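Local coordinates for protein phosphoribosylformylglycinamidine cyclo-ligase (Thermus thermophilus HB8, PDB 5AVM) that probably catalyses the ATP-dependent ring closure of formylglycinamidine ribonucleotide to 5-aminoimidazole ribonucleotide in de novo purine synthesis, at residues D61-G64 against T65-L69; S183-T187 against N188-L192. All blocks are in the same frame, centred on the assembly; numbering follows the deposited sequence.

In the fold
Contact 1 comes first along the chain, where strand 54-62 runs through a short turn into helix 66-72; contact 2 follows more than a hundred residues later, in the loop that carries the chain from strand 176-181 to helix 190-196. The first belongs to the N-terminal AIR synthase domain and the second to the C-terminal one, yet their centres are only about 9 Å apart and they touch. Lys-66 reaches across to the carbonyl of His-186 and the hydroxyl of Tyr-190, while Leu-69 packs on the tyrosine ring. One sulfate ion sits between the two turns: the N-terminal side gives it one weak backbone N-H bond, the start of helix 190-196 two firmer ones.

Contact 1: D61-G64 against T65-L69; sequences DGVG and TKTLL. With SO4 (sulfate ion), chain L.
The hydroxyl of Thr-67 donates to the carbonyl oxygen of Gly-64 at the turn from strand 54-62 into the following helix. Thr-67 OG1 lies 3.0 Å from Gly-64 O and arrives nearly in line with the C=O bond (161°). The torsion places OG1 opposite its own carbonyl carbon and beside its own N (chi1 -60°), from where the hydroxyl reaches this oxygen; a bond from the backbone N of Thr-67 to the same acceptor is less certain. Replacing Thr-67 by a valine would probably cost the Gly-64 carbonyl its hydroxyl donor and leave a methyl group facing the oxygen instead.

Van der Waals packing comes from Val-63, whose side chain crosses that of Thr-67 at about a right angle. Its CG1, anti to the backbone N (chi1 172°), rests against Thr-67 OG1 at 3.2 Å, with Lys-66 CB beside it. Leu-79 and Leu-83 of helix 79-92 pack against the same valine.

The sulfate, probably from the crystallisation liquor, lies beside Thr-65. Its O2 takes a weak bond from Thr-65 N (3.4 Å), and its O1 comes within 3.3 Å of Thr-65 OG1. The strand-to-helix turn thus ties its carbonyl to Thr-67 while presenting a backbone N-H to an anion, consistent with a site suited to a phosphate group.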
loop_
_atom_site.group_PDB
_atom_site.type_symbol
_atom_site.label_atom_id
_atom_site.label_comp_id
_atom_site.label_asym_id
_atom_site.label_seq_id
_atom_site.Cartn_x
_atom_site.Cartn_y
_atom_site.Cartn_z
ATOM N N ASP B 61 2.084 1.241 5.608
ATOM C CA ASP B 61 1.864 0.419 6.806
ATOM C C ASP B 61 0.534 -0.292 6.765
ATOM O O ASP B 61 -0.274 -0.061 5.875
ATOM C CB ASP B 61 1.866 1.292 8.072
ATOM C CG ASP B 61 3.232 1.830 8.423
ATOM O OD1 ASP B 61 4.106 1.029 8.803
ATOM O OD2 ASP B 61 3.436 3.055 8.326
ATOM N N GLY B 62 0.314 -1.139 7.761
ATOM C CA GLY B 62 -0.932 -1.868 7.877
ATOM C C GLY B 62 -1.375 -1.793 9.324
ATOM O O GLY B 62 -0.541 -1.636 10.212
ATOM N N VAL B 63 -2.676 -1.882 9.575
ATOM C CA VAL B 63 -3.171 -1.832 10.946
ATOM C C VAL B 63 -2.644 -3.066 11.679
ATOM O O VAL B 63 -2.103 -2.969 12.786
ATOM C CB VAL B 63 -4.727 -1.801 10.980
ATOM C CG1 VAL B 63 -5.234 -1.942 12.402
ATOM C CG2 VAL B 63 -5.233 -0.489 10.395
ATOM N N GLY B 64 -2.776 -4.225 11.046
ATOM C CA GLY B 64 -2.308 -5.456 11.660
ATOM C C GLY B 64 -3.448 -6.288 12.218
ATOM O O GLY B 64 -4.607 -5.983 11.981
ATOM N N THR B 65 -3.116 -7.333 12.966
ATOM C CA THR B 65 -4.119 -8.209 13.550
ATOM C C THR B 65 -5.049 -7.470 14.512
ATOM O O THR B 65 -6.125 -7.970 14.856
ATOM C CB THR B 65 -3.439 -9.405 14.251
ATOM O OG1 THR B 65 -2.867 -10.264 13.254
ATOM C CG2 THR B 65 -4.431 -10.195 15.084
ATOM N N LYS B 66 -4.648 -6.276 14.944
ATOM C CA LYS B 66 -5.497 -5.492 15.839
ATOM C C LYS B 66 -6.877 -5.407 15.211
ATOM O O LYS B 66 -7.881 -5.300 15.910
ATOM C CB LYS B 66 -4.953 -4.074 16.020
ATOM C CG LYS B 66 -5.791 -3.206 16.953
ATOM C CD LYS B 66 -5.036 -1.942 17.338
ATOM C CE LYS B 66 -5.733 -1.180 18.461
ATOM N NZ LYS B 66 -4.856 -0.084 18.984
ATOM N N THR B 67 -6.905 -5.456 13.879
ATOM C CA THR B 67 -8.135 -5.377 13.103
ATOM C C THR B 67 -9.123 -6.471 13.482
ATOM O O THR B 67 -10.323 -6.222 13.589
ATOM C CB THR B 67 -7.845 -5.472 11.595
ATOM O OG1 THR B 67 -6.984 -4.395 11.202
ATOM C CG2 THR B 67 -9.133 -5.386 10.804
ATOM N N LEU B 68 -8.625 -7.685 13.683
ATOM C CA LEU B 68 -9.497 -8.793 14.054
ATOM C C LEU B 68 -10.067 -8.547 15.451
ATOM O O LEU B 68 -11.243 -8.817 15.705
ATOM C CB LEU B 68 -8.717 -10.103 13.997
ATOM C CG LEU B 68 -8.176 -10.363 12.591
ATOM C CD1 LEU B 68 -7.308 -11.606 12.574
ATOM C CD2 LEU B 68 -9.345 -10.499 11.627
ATOM N N LEU B 69 -9.240 -8.012 16.349
ATOM C CA LEU B 69 -9.689 -7.716 17.704
ATOM C C LEU B 69 -10.832 -6.698 17.681
ATOM O O LEU B 69 -11.810 -6.828 18.425
ATOM C CB LEU B 69 -8.535 -7.159 18.542
ATOM C CG LEU B 69 -8.871 -6.784 19.993
ATOM C CD1 LEU B 69 -9.298 -8.029 20.768
ATOM C CD2 LEU B 69 -7.662 -6.139 20.650
HETATM S S SO4 L . 0.304 -7.832 14.839
HETATM O O1 SO4 L . -0.385 -9.110 15.071
HETATM O O2 SO4 L . 0.294 -7.513 13.391
HETATM O O3 SO4 L . -0.383 -6.760 15.581
HETATM O O4 SO4 L . 1.695 -7.937 15.320
#

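Contact 2: S183-T187 against N188-L192. With SO4 (sulfate ion), chain L.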
loop_
_atom_site.group_PDB
_atom_site.type_symbol
_atom_site.label_atom_id
_atom_site.label_comp_id
_atom_site.label_asym_id
_atom_site.label_seq_id
_atom_site.Cartn_x
_atom_site.Cartn_y
_atom_site.Cartn_z
ATOM N N SER B 183 0.040 5.016 23.918
ATOM C CA SER B 183 -1.326 5.029 24.437
ATOM C C SER B 183 -1.832 3.632 24.749
ATOM O O SER B 183 -3.010 3.432 25.044
ATOM C CB SER B 183 -2.261 5.650 23.413
ATOM O OG SER B 183 -2.423 4.757 22.326
ATOM N N GLY B 184 -0.937 2.659 24.674
ATOM C CA GLY B 184 -1.332 1.290 24.925
ATOM C C GLY B 184 -0.567 0.417 23.965
ATOM O O GLY B 184 0.548 0.771 23.580
ATOM N N PRO B 185 -1.134 -0.718 23.538
ATOM C CA PRO B 185 -0.400 -1.582 22.609
ATOM C C PRO B 185 -0.169 -0.955 21.234
ATOM O O PRO B 185 0.681 -1.411 20.468
ATOM C CB PRO B 185 -1.275 -2.836 22.542
ATOM C CG PRO B 185 -2.026 -2.815 23.868
ATOM C CD PRO B 185 -2.379 -1.360 23.989
ATOM N N HIS B 186 -0.909 0.104 20.931
ATOM C CA HIS B 186 -0.789 0.758 19.635
ATOM C C HIS B 186 -1.208 -0.213 18.542
ATOM O O HIS B 186 -2.346 -0.685 18.551
ATOM C CB HIS B 186 0.640 1.256 19.413
ATOM C CG HIS B 186 0.896 2.611 20.000
ATOM N ND1 HIS B 186 2.079 3.291 19.819
ATOM C CD2 HIS B 186 0.097 3.433 20.721
ATOM C CE1 HIS B 186 1.997 4.476 20.396
ATOM N NE2 HIS B 186 0.803 4.588 20.950
ATOM N N THR B 187 -0.313 -0.534 17.616
ATOM C CA THR B 187 -0.688 -1.441 16.537
ATOM C C THR B 187 0.272 -2.583 16.230
ATOM O O THR B 187 0.470 -2.951 15.070
ATOM C CB THR B 187 -0.977 -0.664 15.220
ATOM O OG1 THR B 187 0.019 0.344 15.023
ATOM C CG2 THR B 187 -2.343 -0.014 15.272
ATOM N N ASN B 188 0.865 -3.155 17.266
ATOM C CA ASN B 188 1.759 -4.283 17.080
ATOM C C ASN B 188 1.616 -5.228 18.268
ATOM O O ASN B 188 1.444 -4.780 19.401
ATOM C CB ASN B 188 3.211 -3.813 16.936
ATOM C CG ASN B 188 3.540 -3.344 15.521
ATOM O OD1 ASN B 188 3.711 -4.155 14.607
ATOM N ND2 ASN B 188 3.624 -2.032 15.337
ATOM N N GLY B 189 1.662 -6.531 17.993
ATOM C CA GLY B 189 1.555 -7.532 19.041
ATOM C C GLY B 189 0.138 -7.952 19.373
ATOM O O GLY B 189 -0.100 -8.620 20.378
ATOM N N TYR B 190 -0.816 -7.575 18.535
ATOM C CA TYR B 190 -2.182 -7.943 18.810
ATOM C C TYR B 190 -2.500 -9.400 18.535
ATOM O O TYR B 190 -3.626 -9.843 18.758
ATOM C CB TYR B 190 -3.141 -7.034 18.055
ATOM C CG TYR B 190 -3.334 -5.707 18.748
ATOM C CD1 TYR B 190 -2.340 -4.723 18.710
ATOM C CD2 TYR B 190 -4.496 -5.445 19.474
ATOM C CE1 TYR B 190 -2.502 -3.512 19.376
ATOM C CE2 TYR B 190 -4.667 -4.239 20.142
ATOM C CZ TYR B 190 -3.666 -3.279 20.087
ATOM O OH TYR B 190 -3.849 -2.078 20.728
ATOM N N SER B 191 -1.519 -10.152 18.049
ATOM C CA SER B 191 -1.738 -11.571 17.801
ATOM C C SER B 191 -1.540 -12.269 19.148
ATOM O O SER B 191 -2.275 -13.199 19.510
ATOM C CB SER B 191 -0.731 -12.107 16.791
ATOM O OG SER B 191 -0.916 -13.502 16.629
ATOM N N LEU B 192 -0.532 -11.809 19.884
ATOM C CA LEU B 192 -0.240 -12.348 21.202
ATOM C C LEU B 192 -1.435 -11.969 22.065
ATOM O O LEU B 192 -1.976 -12.803 22.792
ATOM C CB LEU B 192 1.057 -11.731 21.753
ATOM C CG LEU B 192 1.589 -12.187 23.120
ATOM C CD1 LEU B 192 1.356 -13.680 23.318
ATOM C CD2 LEU B 192 3.071 -11.870 23.218
HETATM S S SO4 L . 0.304 -7.832 14.839
HETATM O O1 SO4 L . -0.385 -9.110 15.071
HETATM O O2 SO4 L . 0.294 -7.513 13.391
HETATM O O3 SO4 L . -0.383 -6.760 15.581
HETATM O O4 SO4 L . 1.695 -7.937 15.320
HETATM O O HOH W 1 2.492 -0.295 17.094
#
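This turn forms part of an anion site at the start of helix 190-196, and in it the ring of Tyr-190 lies beside Pro-185 and the His-186 carbonyl. Pro-185 and Tyr-190 cross at about a right angle: Pro-185 CB lies 3.5 Å from Tyr-190 CZ and 3.2 Å from Tyr-190 OH, with the proline ring carbons gathered round the phenol end. The ring reaches there with Tyr-190 CG opposite its own carbonyl carbon and beside its own N (chi1 -80°). His-186 O approaches obliquely, 2.9 Å from Tyr-190 CE1. Both this carbonyl and Tyr-190 OH receive Lys-66 NZ, and the hydroxyl is also hydrogen-bonded to Leu-217 O, so the polar end of the buried ring has partners from two other parts of the chain.

Gly-189 is the N-cap residue, and the sulfate is held by backbone N-H groups at this helix start. Gly-189 N donates to sulfate O4 (3.0 Å, 162°) and Tyr-190 N to sulfate O3 (3.1 Å). With the positive end of the helix dipole probably adding to these bonds, the site is well matched to an anion, and a phosphate of a substrate or nucleotide may take the same place.

On the Asn-188 side, one water joins the two segments, accepting from Thr-187 N at 2.9 Å and from Asn-188 ND2 at 2.7 Å. Asn-188 CG lies beside its own backbone N (chi1 -82°), and this torsion together with chi2 lays the amide next to the Thr-187 carbonyl and brings ND2 within bonding distance of the water. The Thr-187 hydroxyl is engaged by His-221 ND1 and His-86 ND1, while the ring of His-186 stacks on that of His-221.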